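Local coordinates for minor structural protein 5 (Lactococcus phage Tuc2009, PDB 5E7T), which is a minor structural protein of the phage particle, probably an accessory baseplate component that helps the virion bind saccharides on the host cell surface, at residues Ile105-Arg111 against Cys123-Lys129; Asp68-Phe73 against Gln158-Asn162; Ser89-Thr95 against Leu135-Ile141. All blocks are in the same frame, centred on the assembly; numbering follows the deposited sequence.

Contact 1 (Ile105-Arg111 against Cys123-Lys129). With SO4 (sulfate ion), chain H.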
loop_
_atom_site.group_PDB
_atom_site.type_symbol
_atom_site.label_atom_id
_atom_site.label_comp_id
_atom_site.label_asym_id
_atom_site.label_seq_id
_atom_site.Cartn_x
_atom_site.Cartn_y
_atom_site.Cartn_z
ATOM N N ILE B 105 58.808 -34.390 25.633
ATOM C CA ILE B 105 57.726 -33.421 25.655
ATOM C C ILE B 105 58.345 -32.026 25.583
ATOM O O ILE B 105 59.172 -31.679 26.435
ATOM C CB ILE B 105 56.905 -33.599 26.954
ATOM C CG1 ILE B 105 56.186 -34.951 26.997
ATOM C CG2 ILE B 105 55.957 -32.430 27.196
ATOM C CD1 ILE B 105 54.938 -35.112 26.081
ATOM N N SER B 106 57.942 -31.226 24.595
ATOM C CA SER B 106 58.399 -29.849 24.476
ATOM C C SER B 106 57.263 -28.943 24.001
ATOM O O SER B 106 56.295 -29.425 23.420
ATOM C CB SER B 106 59.618 -29.747 23.572
ATOM O OG SER B 106 59.265 -29.960 22.217
ATOM N N ALA B 107 57.391 -27.628 24.270
ATOM C CA ALA B 107 56.446 -26.537 23.983
ATOM C C ALA B 107 55.039 -26.937 24.390
ATOM O O ALA B 107 54.111 -26.949 23.582
ATOM C CB ALA B 107 56.519 -26.111 22.527
ATOM N N PHE B 108 54.922 -27.353 25.651
ATOM C CA PHE B 108 53.670 -27.816 26.221
ATOM C C PHE B 108 53.064 -26.655 26.957
ATOM O O PHE B 108 53.465 -26.379 28.097
ATOM C CB PHE B 108 53.899 -29.050 27.144
ATOM C CG PHE B 108 52.634 -29.693 27.668
ATOM C CD1 PHE B 108 51.404 -29.476 27.039
ATOM C CD2 PHE B 108 52.669 -30.525 28.778
ATOM C CE1 PHE B 108 50.231 -30.049 27.539
ATOM C CE2 PHE B 108 51.491 -31.112 29.275
ATOM C CZ PHE B 108 50.283 -30.866 28.657
ATOM N N TRP B 109 52.111 -25.969 26.306
ATOM C CA TRP B 109 51.456 -24.786 26.868
ATOM C C TRP B 109 50.102 -24.411 26.243
ATOM O O TRP B 109 49.706 -24.998 25.237
ATOM C CB TRP B 109 52.397 -23.568 26.818
ATOM C CG TRP B 109 53.319 -23.459 25.626
ATOM C CD1 TRP B 109 54.683 -23.480 25.652
ATOM C CD2 TRP B 109 52.949 -23.202 24.249
ATOM N NE1 TRP B 109 55.185 -23.298 24.381
ATOM C CE2 TRP B 109 54.143 -23.130 23.502
ATOM C CE3 TRP B 109 51.723 -23.102 23.565
ATOM C CZ2 TRP B 109 54.147 -22.925 22.123
ATOM C CZ3 TRP B 109 51.736 -22.853 22.206
ATOM C CH2 TRP B 109 52.934 -22.790 21.498
ATOM N N MET B 110 49.386 -23.433 26.867
ATOM C CA MET B 110 48.135 -22.819 26.382
ATOM C C MET B 110 48.545 -21.391 26.117
ATOM O O MET B 110 48.883 -20.658 27.055
ATOM C CB MET B 110 47.039 -22.846 27.433
ATOM C CG MET B 110 46.262 -24.104 27.445
ATOM S SD MET B 110 45.172 -24.079 28.866
ATOM C CE MET B 110 44.686 -25.712 28.874
ATOM N N ARG B 111 48.630 -21.019 24.839
ATOM C CA ARG B 111 49.204 -19.728 24.515
ATOM C C ARG B 111 48.538 -18.950 23.388
ATOM O O ARG B 111 48.176 -19.520 22.349
ATOM C CB ARG B 111 50.704 -19.967 24.200
ATOM C CG ARG B 111 51.412 -19.008 23.238
ATOM C CD ARG B 111 52.900 -19.287 23.119
ATOM N NE ARG B 111 53.524 -19.549 24.414
ATOM C CZ ARG B 111 54.789 -19.920 24.605
ATOM N NH1 ARG B 111 55.618 -20.049 23.570
ATOM N NH2 ARG B 111 55.232 -20.176 25.830
ATOM N N CYS B 123 50.411 -14.036 25.628
ATOM C CA CYS B 123 49.903 -14.450 26.931
ATOM C C CYS B 123 49.852 -15.954 26.928
ATOM O O CYS B 123 49.168 -16.561 26.100
ATOM C CB CYS B 123 48.530 -13.842 27.180
ATOM S SG CYS B 123 47.976 -14.000 28.881
ATOM N N THR B 124 50.639 -16.558 27.810
ATOM C CA THR B 124 50.827 -18.002 27.870
ATOM C C THR B 124 50.872 -18.608 29.296
ATOM O O THR B 124 51.029 -17.879 30.286
ATOM C CB THR B 124 52.103 -18.305 27.099
ATOM O OG1 THR B 124 52.318 -19.717 27.045
ATOM C CG2 THR B 124 53.316 -17.584 27.677
ATOM N N ILE B 125 50.779 -19.956 29.370
ATOM C CA ILE B 125 50.865 -20.748 30.590
ATOM C C ILE B 125 51.393 -22.137 30.269
ATOM O O ILE B 125 50.782 -22.872 29.497
ATOM C CB ILE B 125 49.559 -20.754 31.429
ATOM C CG1 ILE B 125 49.790 -21.415 32.806
ATOM C CG2 ILE B 125 48.340 -21.351 30.660
ATOM C CD1 ILE B 125 48.742 -21.167 33.739
ATOM N N ASP B 126 52.556 -22.476 30.847
ATOM C CA ASP B 126 53.204 -23.770 30.675
ATOM C C ASP B 126 52.400 -24.827 31.434
ATOM O O ASP B 126 51.901 -24.569 32.532
ATOM C CB ASP B 126 54.629 -23.732 31.243
ATOM C CG ASP B 126 55.767 -23.258 30.348
ATOM O OD1 ASP B 126 55.534 -23.075 29.119
ATOM O OD2 ASP B 126 56.912 -23.104 30.873
ATOM N N LEU B 127 52.279 -26.012 30.834
ATOM C CA LEU B 127 51.580 -27.136 31.434
ATOM C C LEU B 127 52.616 -28.173 31.855
ATOM O O LEU B 127 53.748 -28.088 31.356
ATOM C CB LEU B 127 50.514 -27.689 30.486
ATOM C CG LEU B 127 49.355 -26.740 30.170
ATOM C CD1 LEU B 127 48.253 -27.469 29.460
ATOM C CD2 LEU B 127 48.814 -26.074 31.413
ATOM N N PRO B 128 52.313 -29.065 32.848
ATOM C CA PRO B 128 53.345 -29.976 33.369
ATOM C C PRO B 128 54.010 -30.853 32.339
ATOM O O PRO B 128 53.337 -31.638 31.698
ATOM C CB PRO B 128 52.595 -30.783 34.433
ATOM C CG PRO B 128 51.543 -29.870 34.902
ATOM C CD PRO B 128 51.061 -29.237 33.615
ATOM N N LYS B 129 55.344 -30.725 32.201
ATOM C CA LYS B 129 56.158 -31.499 31.254
ATOM C C LYS B 129 56.219 -33.013 31.593
ATOM O O LYS B 129 56.459 -33.796 30.678
ATOM C CB LYS B 129 57.553 -30.875 31.080
ATOM C CG LYS B 129 57.702 -30.059 29.763
ATOM C CD LYS B 129 58.563 -28.774 29.880
ATOM C CE LYS B 129 58.005 -27.614 29.087
ATOM N NZ LYS B 129 56.646 -27.178 29.570
HETATM S S SO4 H . 59.841 -25.487 25.823
HETATM O O1 SO4 H . 60.988 -25.027 26.595
HETATM O O2 SO4 H . 59.733 -24.705 24.580
HETATM O O3 SO4 H . 60.039 -26.904 25.498
HETATM O O4 SO4 H . 58.606 -25.299 26.627
#
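Thr124 OG1 is gripped side-on by two nitrogens of Arg111: NE donates to it over 2.9 Å at 158°, and Arg111 NH2 reaches the same OG1 at 3.2 Å. The threonine oxygen lies in the guanidinium plane; the two side chains run side by side, and a bend at chi3 (-43°) turns NE and NH2 toward it. The guanidinium also lies over one face of the Trp109 indole, offset toward its rim, and the indole edge meets Asp126: Trp109 CD1 is 3.6 Å from Asp126 OD1, ring and carboxylate nearly coplanar. This carboxylate, near but not bridged to the guanidinium, probably helps to stabilise its positive charge electrostatically.

The backbones form the antiparallel hairpin of strands 104-114 and 121-126, at one margin of the four-stranded sheet of a beta sandwich. Met110 N donates to Ile125 O at 3.0 Å, and Leu127 N donates to Phe108 O with an N-H...O angle of 179°.

Side chains on the other face are apolar, as suits the sandwich interior. Leu127 CB sits over the centre of the Phe108 ring, 3.6 Å from its centroid, a CH-pi contact, while Leu127 CD1 reaches Met110 CE at 4.0 Å. The long, unbranched Met110 extends inward to Val177 of the facing sheet. At the corner, Ala107 N donates to O3 of a sulfate, probably from the crystallisation liquor, and Lys129 CE comes within 3.4 Å of sulfate O4.

Contact 2 (Asp68-Phe73 against Gln158-Asn162)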
loop_
_atom_site.group_PDB
_atom_site.type_symbol
_atom_site.label_atom_id
_atom_site.label_comp_id
_atom_site.label_asym_id
_atom_site.label_seq_id
_atom_site.Cartn_x
_atom_site.Cartn_y
_atom_site.Cartn_z
ATOM N N ASP B 68 42.885 -25.788 18.570
ATOM C CA ASP B 68 42.627 -24.350 18.538
ATOM C C ASP B 68 41.748 -23.898 19.699
ATOM O O ASP B 68 40.646 -24.447 19.904
ATOM C CB ASP B 68 42.038 -23.925 17.179
ATOM C CG ASP B 68 41.758 -22.444 16.998
ATOM O OD1 ASP B 68 42.445 -21.623 17.640
ATOM O OD2 ASP B 68 40.863 -22.104 16.188
ATOM N N LEU B 69 42.263 -22.906 20.475
ATOM C CA LEU B 69 41.580 -22.304 21.625
ATOM C C LEU B 69 41.041 -20.919 21.259
ATOM O O LEU B 69 40.471 -20.236 22.111
ATOM C CB LEU B 69 42.515 -22.151 22.827
ATOM C CG LEU B 69 43.286 -23.357 23.385
ATOM C CD1 LEU B 69 44.104 -22.927 24.562
ATOM C CD2 LEU B 69 42.350 -24.474 23.834
ATOM N N GLY B 70 41.220 -20.522 19.999
ATOM C CA GLY B 70 40.843 -19.208 19.493
ATOM C C GLY B 70 39.433 -18.755 19.798
ATOM O O GLY B 70 39.204 -17.566 20.031
ATOM N N GLU B 71 38.486 -19.697 19.812
ATOM C CA GLU B 71 37.076 -19.403 20.023
ATOM C C GLU B 71 36.733 -19.199 21.490
ATOM O O GLU B 71 35.583 -18.913 21.828
ATOM C CB GLU B 71 36.215 -20.496 19.384
ATOM C CG GLU B 71 35.882 -20.235 17.927
ATOM C CD GLU B 71 34.744 -21.094 17.407
ATOM O OE1 GLU B 71 34.970 -21.848 16.431
ATOM O OE2 GLU B 71 33.637 -21.043 17.997
ATOM N N GLY B 72 37.738 -19.335 22.345
ATOM C CA GLY B 72 37.585 -19.177 23.780
ATOM C C GLY B 72 38.183 -17.913 24.341
ATOM O O GLY B 72 38.243 -17.770 25.555
ATOM N N PHE B 73 38.644 -16.995 23.479
ATOM C CA PHE B 73 39.208 -15.716 23.914
ATOM C C PHE B 73 38.263 -14.596 23.505
ATOM O O PHE B 73 38.006 -14.414 22.321
ATOM C CB PHE B 73 40.645 -15.511 23.421
ATOM C CG PHE B 73 41.683 -16.309 24.183
ATOM C CD1 PHE B 73 41.987 -17.611 23.817
ATOM C CD2 PHE B 73 42.379 -15.742 25.243
ATOM C CE1 PHE B 73 42.956 -18.343 24.511
ATOM C CE2 PHE B 73 43.359 -16.468 25.927
ATOM C CZ PHE B 73 43.626 -17.776 25.570
ATOM N N GLN B 158 47.195 -16.132 17.009
ATOM C CA GLN B 158 46.528 -17.419 17.222
ATOM C C GLN B 158 46.500 -17.733 18.708
ATOM O O GLN B 158 47.293 -17.165 19.459
ATOM C CB GLN B 158 47.210 -18.556 16.447
ATOM C CG GLN B 158 48.489 -19.103 17.083
ATOM C CD GLN B 158 49.046 -20.297 16.348
ATOM O OE1 GLN B 158 48.440 -20.850 15.424
ATOM N NE2 GLN B 158 50.212 -20.738 16.759
ATOM N N ALA B 159 45.592 -18.638 19.128
ATOM C CA ALA B 159 45.467 -19.116 20.508
ATOM C C ALA B 159 45.382 -20.620 20.435
ATOM O O ALA B 159 44.444 -21.142 19.830
ATOM C CB ALA B 159 44.223 -18.558 21.158
ATOM N N ILE B 160 46.399 -21.329 20.971
ATOM C CA ILE B 160 46.416 -22.789 20.896
ATOM C C ILE B 160 46.840 -23.472 22.182
ATOM O O ILE B 160 47.574 -22.903 23.001
ATOM C CB ILE B 160 47.285 -23.305 19.707
ATOM C CG1 ILE B 160 48.742 -22.820 19.784
ATOM C CG2 ILE B 160 46.666 -22.987 18.370
ATOM C CD1 ILE B 160 49.679 -23.533 18.930
ATOM N N LEU B 161 46.406 -24.730 22.320
ATOM C CA LEU B 161 46.865 -25.662 23.331
ATOM C C LEU B 161 47.799 -26.525 22.485
ATOM O O LEU B 161 47.328 -27.195 21.551
ATOM C CB LEU B 161 45.733 -26.515 23.923
ATOM C CG LEU B 161 46.166 -27.790 24.654
ATOM C CD1 LEU B 161 46.931 -27.493 25.896
ATOM C CD2 LEU B 161 44.984 -28.636 25.003
ATOM N N ASN B 162 49.114 -26.465 22.771
ATOM C CA ASN B 162 50.132 -27.173 22.020
ATOM C C ASN B 162 50.981 -28.084 22.884
ATOM O O ASN B 162 51.184 -27.808 24.067
ATOM C CB ASN B 162 51.016 -26.136 21.361
ATOM C CG ASN B 162 52.028 -26.650 20.378
ATOM O OD1 ASN B 162 53.210 -26.802 20.710
ATOM N ND2 ASN B 162 51.608 -26.824 19.122
HETATM O O HOH W 1 43.651 -19.019 16.832
#
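Leu69 N donates to Ala159 O across 2.9 Å at 153°, a backbone hydrogen bond that joins the two segments. Around it lie apolar side chains. Leu69 places its branched end over the next peptide of the strand, with CG 3.6 Å from Leu161 N, and its CD2 meets Leu161 CB at 4.0 Å. The small methyl of Ala159 lets the Phe73 ring come close, Phe73 CE1 standing 3.6 Å from Ala159 CB. Leu69 and Leu161 both also touch Met110 of the neighbouring strand, so this side of the contact is apolar.

A second shell sets the chain's course. Asp68 holds CG anti to its backbone N (chi1 -178°), which swings the carboxylate round beside the following residues, and its OD1 accepts from Gly70 N at 2.9 Å. The lack of a CB on Gly70 probably leaves room beside the carboxylate. The same OD1 accepts at 3.0 Å from a water, which in turn accepts a hydrogen bond from Ala159 N, so one aspartate oxygen serves both the turn and the strand. Further on, Gly72 N bonds to Leu69 O, closing a short 3-10 segment. The arrangement is an Asx turn leading into a 3-10 turn, by which the chain leaves strand 63-68 at the margin of a beta sandwich's four-stranded antiparallel sheet.

Contact 3 (Ser89-Thr95 against Leu135-Ile141); sequences SVDVMFT and LNQWIRI
Leu135 lays its CD2 methyl against Phe94 CB at 3.7 Å, apolar cover where strand 85-98 nears its corner. Asn136, with the positive phi (61°) that asparagine tolerates well, donates from its backbone N to Phe94 O at 2.8 Å. At Gln137 the two backbones are spanned by a water, which gives a hydrogen bond to Gln137 O and takes one from Phe94 N. The Gln137 side chain turns back, its NE2 binding Trp138 O and also a backbone of another protein's chain.

Trp138 folds its indole across the neighbouring strand. Met93 leaves its backbone with CG trans to N (chi1 166°) and runs extended along one face: CB lies over the six-membered ring, 3.7 Å from its centroid, and SD over the five-membered ring at 4.2 Å, a Met-aromatic contact. Arg178 adds a cation-pi interaction to this indole and a salt bridge to Asp91.

From Ile139 the ladder is regular. Ile139 N donates to Val92 O at 174°, and Val92 N returns a bond to Ile139 O. Arg140 shares a face with Asp91, its aliphatic base alongside, CB 3.9 Å from Asp91 OD1, while the charged ends do not meet. Ile141 turns CD1 to Val92 CG1 at 3.9 Å, two branched apolar side chains facing the sandwich interior. Strand 139-146 is outermost in this chain's five-stranded sheet, and another protein's strand pairs with residues 139-141, carrying the antiparallel sheet across the interface.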
loop_
_atom_site.group_PDB
_atom_site.type_symbol
_atom_site.label_atom_id
_atom_site.label_comp_id
_atom_site.label_asym_id
_atom_site.label_seq_id
_atom_site.Cartn_x
_atom_site.Cartn_y
_atom_site.Cartn_z
ATOM N N SER B 89 45.099 -18.714 34.904
ATOM C CA SER B 89 44.874 -19.684 35.999
ATOM C C SER B 89 44.034 -20.832 35.424
ATOM O O SER B 89 43.141 -20.574 34.617
ATOM C CB SER B 89 44.144 -19.036 37.180
ATOM O OG SER B 89 43.682 -17.718 36.907
ATOM N N VAL B 90 44.347 -22.100 35.779
ATOM C CA VAL B 90 43.643 -23.270 35.248
ATOM C C VAL B 90 43.874 -24.479 36.143
ATOM O O VAL B 90 44.954 -24.597 36.737
ATOM C CB VAL B 90 44.045 -23.544 33.763
ATOM C CG1 VAL B 90 45.524 -23.905 33.620
ATOM C CG2 VAL B 90 43.158 -24.597 33.121
ATOM N N ASP B 91 42.843 -25.358 36.253
ATOM C CA ASP B 91 42.870 -26.656 36.932
ATOM C C ASP B 91 43.084 -27.695 35.845
ATOM O O ASP B 91 42.413 -27.672 34.823
ATOM C CB ASP B 91 41.569 -26.947 37.683
ATOM C CG ASP B 91 41.345 -26.105 38.917
ATOM O OD1 ASP B 91 42.227 -25.271 39.244
ATOM O OD2 ASP B 91 40.268 -26.234 39.526
ATOM N N VAL B 92 44.045 -28.578 36.049
ATOM C CA VAL B 92 44.446 -29.554 35.055
ATOM C C VAL B 92 44.609 -30.961 35.667
ATOM O O VAL B 92 45.082 -31.090 36.801
ATOM C CB VAL B 92 45.714 -28.965 34.389
ATOM C CG1 VAL B 92 46.923 -29.879 34.446
ATOM C CG2 VAL B 92 45.417 -28.501 32.982
ATOM N N MET B 93 44.174 -32.001 34.942
ATOM C CA MET B 93 44.269 -33.376 35.434
ATOM C C MET B 93 44.669 -34.332 34.350
ATOM O O MET B 93 44.072 -34.320 33.278
ATOM C CB MET B 93 42.961 -33.822 36.076
ATOM C CG MET B 93 42.853 -35.296 36.311
ATOM S SD MET B 93 41.658 -35.579 37.595
ATOM C CE MET B 93 41.266 -37.151 37.225
ATOM N N PHE B 94 45.666 -35.175 34.633
ATOM C CA PHE B 94 46.120 -36.142 33.661
ATOM C C PHE B 94 45.610 -37.476 34.096
ATOM O O PHE B 94 45.988 -37.958 35.171
ATOM C CB PHE B 94 47.653 -36.128 33.537
ATOM C CG PHE B 94 48.206 -34.846 32.959
ATOM C CD1 PHE B 94 48.368 -33.713 33.757
ATOM C CD2 PHE B 94 48.562 -34.767 31.618
ATOM C CE1 PHE B 94 48.908 -32.542 33.229
ATOM C CE2 PHE B 94 49.073 -33.586 31.089
ATOM C CZ PHE B 94 49.249 -32.484 31.899
ATOM N N THR B 95 44.720 -38.060 33.278
ATOM C CA THR B 95 44.109 -39.351 33.569
ATOM C C THR B 95 44.892 -40.507 32.957
ATOM O O THR B 95 44.720 -41.660 33.370
ATOM C CB THR B 95 42.652 -39.341 33.171
ATOM O OG1 THR B 95 42.547 -39.263 31.762
ATOM C CG2 THR B 95 41.909 -38.190 33.765
ATOM N N LEU B 135 49.274 -38.447 38.603
ATOM C CA LEU B 135 48.109 -38.720 37.755
ATOM C C LEU B 135 46.841 -38.708 38.550
ATOM O O LEU B 135 46.858 -39.019 39.731
ATOM C CB LEU B 135 48.228 -40.055 36.986
ATOM C CG LEU B 135 49.363 -40.209 35.957
ATOM C CD1 LEU B 135 49.343 -41.572 35.352
ATOM C CD2 LEU B 135 49.275 -39.192 34.852
ATOM N N ASN B 136 45.733 -38.349 37.906
ATOM C CA ASN B 136 44.401 -38.299 38.497
ATOM C C ASN B 136 44.288 -37.323 39.668
ATOM O O ASN B 136 43.501 -37.543 40.576
ATOM C CB ASN B 136 43.917 -39.696 38.867
ATOM C CG ASN B 136 43.738 -40.556 37.660
ATOM O OD1 ASN B 136 42.837 -40.330 36.851
ATOM N ND2 ASN B 136 44.625 -41.522 37.485
ATOM N N GLN B 137 45.025 -36.214 39.606
ATOM C CA GLN B 137 45.004 -35.177 40.616
ATOM C C GLN B 137 44.811 -33.828 39.936
ATOM O O GLN B 137 45.390 -33.596 38.872
ATOM C CB GLN B 137 46.308 -35.227 41.428
ATOM C CG GLN B 137 46.710 -33.935 42.150
ATOM C CD GLN B 137 46.023 -33.721 43.463
ATOM O OE1 GLN B 137 45.918 -34.622 44.286
ATOM N NE2 GLN B 137 45.628 -32.492 43.736
ATOM N N TRP B 138 43.980 -32.941 40.541
ATOM C CA TRP B 138 43.792 -31.595 40.011
ATOM C C TRP B 138 44.954 -30.724 40.398
ATOM O O TRP B 138 45.219 -30.519 41.589
ATOM C CB TRP B 138 42.489 -30.955 40.486
ATOM C CG TRP B 138 41.273 -31.528 39.833
ATOM C CD1 TRP B 138 40.343 -32.330 40.414
ATOM C CD2 TRP B 138 40.901 -31.408 38.459
ATOM N NE1 TRP B 138 39.417 -32.721 39.494
ATOM C CE2 TRP B 138 39.731 -32.167 38.279
ATOM C CE3 TRP B 138 41.458 -30.753 37.346
ATOM C CZ2 TRP B 138 39.070 -32.243 37.047
ATOM C CZ3 TRP B 138 40.813 -30.849 36.126
ATOM C CH2 TRP B 138 39.633 -31.587 35.988
ATOM N N ILE B 139 45.653 -30.222 39.394
ATOM C CA ILE B 139 46.759 -29.321 39.608
ATOM C C ILE B 139 46.280 -27.920 39.187
ATOM O O ILE B 139 45.804 -27.749 38.050
ATOM C CB ILE B 139 48.017 -29.757 38.797
ATOM C CG1 ILE B 139 48.383 -31.233 39.013
ATOM C CG2 ILE B 139 49.208 -28.838 39.082
ATOM C CD1 ILE B 139 49.197 -31.871 37.847
ATOM N N ARG B 140 46.409 -26.928 40.090
ATOM C CA ARG B 140 46.115 -25.524 39.787
ATOM C C ARG B 140 47.419 -24.900 39.283
ATOM O O ARG B 140 48.437 -24.969 39.981
ATOM C CB ARG B 140 45.666 -24.772 41.033
ATOM C CG ARG B 140 45.502 -23.288 40.779
ATOM C CD ARG B 140 44.483 -22.617 41.665
ATOM N NE ARG B 140 45.021 -21.348 42.142
ATOM C CZ ARG B 140 44.606 -20.152 41.742
ATOM N NH1 ARG B 140 43.592 -20.044 40.891
ATOM N NH2 ARG B 140 45.184 -19.052 42.213
ATOM N N ILE B 141 47.407 -24.310 38.078
ATOM C CA ILE B 141 48.609 -23.702 37.493
ATOM C C ILE B 141 48.319 -22.243 37.176
ATOM O O ILE B 141 47.302 -21.955 36.558
ATOM C CB ILE B 141 49.096 -24.515 36.262
ATOM C CG1 ILE B 141 49.242 -26.011 36.608
ATOM C CG2 ILE B 141 50.420 -23.967 35.738
ATOM C CD1 ILE B 141 49.146 -26.896 35.500
HETATM O O HOH W 2 46.878 -35.025 37.207
#

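The three contacts are concentric along the chain: contact 2 brings together its outermost segments, contact 3 lies within that span, and the hairpin of contact 1 is innermost. Contacts 1 and 2 share the four-stranded sheet, their centres about 13 Å apart, and join where Arg111 N probably bonds to Ile160 O. Contact 3 belongs to the facing five-stranded sheet, its centre also about 13 Å from that of contact 1, and meets it across the interior through Phe94 on Phe108 and Ile141 on Pro128. Contacts 2 and 3, about 19 Å between centres, do not touch. Together they describe a two-sheet sandwich, consistent with the galactose-binding-like clan of this domain.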